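Local coordinates for protein telomerase reverse transcriptase (Candida albicans SC5314, PDB 6ZDQ) that probably extends chromosome ends as the catalytic subunit of telomerase, copying a template within its RNA component into telomeric DNA repeats, at residues K582-Q586 and D643-T648. Numbering follows the deposited sequence.
Sequences KTFYQ and DISNYT
The hydroxyl of T648 joins two hydrogen bonds. Its OG1 accepts from Y585 OH at 2.7 Å, lying at the edge of the tyrosine ring and in its plane. It donates in turn to I644 O, also at 2.7 Å, one turn back in its own helix. That carbonyl also receives T648 N, and the two donors reach it from opposite faces of its plane. With CG anti to the backbone N (chi1 -179°), the Y585 ring is directed across to the other helix, its CD2 3.8 Å from I644 CB. Alongside, Q586 CG sits over the centre of the Y647 ring, a CH-pi contact at 3.9 Å to the centroid. The Q586 amide is stacked on this ring, the planes 14° apart. Y647 OH is hydrogen-bonded to K651 NZ. At one border the fully extended K582 sends NZ to D643 OD2 (3.0 Å), from above the carboxylate plane; K639 NZ forms a second salt bridge to the same oxygen. Segments 582-586 and 643-648, on helices 574-588 and 634-656, run nearly parallel, 13° apart, in the all-helical C-terminal extension, the thumb equivalent. M608 of helix 602-626 touches Y585 and T648. Each hydroxyl's proton has an acceptor, the last a backbone carbonyl.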
# COMPACT_ATOMS: atom_id res chain seq x y z
N LYS A 582 -15.69 10.19 -6.59
CA LYS A 582 -15.52 10.99 -7.80
C LYS A 582 -14.08 10.94 -8.29
O LYS A 582 -13.83 10.63 -9.46
CB LYS A 582 -15.95 12.44 -7.52
CG LYS A 582 -15.83 13.36 -8.72
CD LYS A 582 -16.29 14.76 -8.34
CE LYS A 582 -16.22 15.71 -9.52
NZ LYS A 582 -16.73 17.06 -9.17
N THR A 583 -13.12 11.23 -7.41
CA THR A 583 -11.72 11.17 -7.79
C THR A 583 -11.25 9.75 -8.08
O THR A 583 -10.22 9.57 -8.73
CB THR A 583 -10.84 11.79 -6.70
OG1 THR A 583 -11.02 11.07 -5.47
CG2 THR A 583 -11.22 13.25 -6.48
N PHE A 584 -11.98 8.73 -7.59
CA PHE A 584 -11.62 7.35 -7.90
C PHE A 584 -12.13 6.95 -9.28
O PHE A 584 -11.39 6.31 -10.05
CB PHE A 584 -12.17 6.41 -6.83
CG PHE A 584 -11.91 4.96 -7.10
CD1 PHE A 584 -10.70 4.38 -6.75
CD2 PHE A 584 -12.88 4.17 -7.70
CE1 PHE A 584 -10.46 3.04 -7.00
CE2 PHE A 584 -12.65 2.83 -7.94
CZ PHE A 584 -11.43 2.26 -7.60
N TYR A 585 -13.37 7.29 -9.60
CA TYR A 585 -13.92 6.98 -10.92
C TYR A 585 -13.14 7.67 -12.02
O TYR A 585 -12.72 7.04 -12.99
CB TYR A 585 -15.40 7.37 -10.97
CG TYR A 585 -16.07 7.07 -12.29
CD1 TYR A 585 -16.64 5.83 -12.53
CD2 TYR A 585 -16.14 8.03 -13.29
CE1 TYR A 585 -17.26 5.55 -13.74
CE2 TYR A 585 -16.76 7.76 -14.50
CZ TYR A 585 -17.31 6.52 -14.71
OH TYR A 585 -17.92 6.25 -15.92
N GLN A 586 -12.93 8.99 -11.88
CA GLN A 586 -12.20 9.74 -12.89
C GLN A 586 -10.75 9.30 -13.02
O GLN A 586 -10.14 9.52 -14.07
CB GLN A 586 -12.28 11.24 -12.58
CG GLN A 586 -13.69 11.81 -12.62
CD GLN A 586 -13.73 13.30 -12.37
OE1 GLN A 586 -12.71 13.92 -12.08
NE2 GLN A 586 -14.92 13.89 -12.49
N ASP A 643 -21.26 15.03 -12.90
CA ASP A 643 -19.83 15.24 -13.14
C ASP A 643 -19.18 13.99 -13.73
O ASP A 643 -18.42 14.08 -14.70
CB ASP A 643 -19.14 15.65 -11.84
CG ASP A 643 -19.61 17.00 -11.33
OD1 ASP A 643 -19.96 17.87 -12.16
OD2 ASP A 643 -19.62 17.20 -10.10
N ILE A 644 -19.46 12.82 -13.15
CA ILE A 644 -18.81 11.61 -13.63
C ILE A 644 -19.39 11.16 -14.97
O ILE A 644 -18.67 10.62 -15.81
CB ILE A 644 -18.91 10.49 -12.57
CG1 ILE A 644 -20.36 10.19 -12.21
CG2 ILE A 644 -18.12 10.87 -11.33
CD1 ILE A 644 -20.53 9.09 -11.19
N SER A 645 -20.69 11.39 -15.19
CA SER A 645 -21.28 11.01 -16.47
C SER A 645 -20.83 11.94 -17.59
O SER A 645 -20.66 11.51 -18.73
CB SER A 645 -22.80 10.98 -16.37
OG SER A 645 -23.31 12.22 -15.91
N ASN A 646 -20.62 13.23 -17.28
CA ASN A 646 -20.06 14.15 -18.26
C ASN A 646 -18.60 13.81 -18.56
O ASN A 646 -18.18 13.82 -19.72
CB ASN A 646 -20.19 15.59 -17.78
CG ASN A 646 -19.58 16.59 -18.74
OD1 ASN A 646 -20.22 17.01 -19.71
ND2 ASN A 646 -18.33 16.98 -18.49
N TYR A 647 -17.82 13.52 -17.51
CA TYR A 647 -16.42 13.14 -17.70
C TYR A 647 -16.30 11.92 -18.61
O TYR A 647 -15.38 11.83 -19.42
CB TYR A 647 -15.77 12.88 -16.35
CG TYR A 647 -14.32 12.46 -16.42
CD1 TYR A 647 -13.30 13.40 -16.41
CD2 TYR A 647 -13.96 11.11 -16.49
CE1 TYR A 647 -11.97 13.02 -16.47
CE2 TYR A 647 -12.64 10.72 -16.56
CZ TYR A 647 -11.64 11.68 -16.55
OH TYR A 647 -10.33 11.29 -16.61
N THR A 648 -17.22 10.96 -18.46
CA THR A 648 -17.17 9.76 -19.28
C THR A 648 -17.35 10.08 -20.76
O THR A 648 -16.66 9.51 -21.62
CB THR A 648 -18.25 8.77 -18.82
OG1 THR A 648 -18.09 8.52 -17.42
CG2 THR A 648 -18.13 7.45 -19.58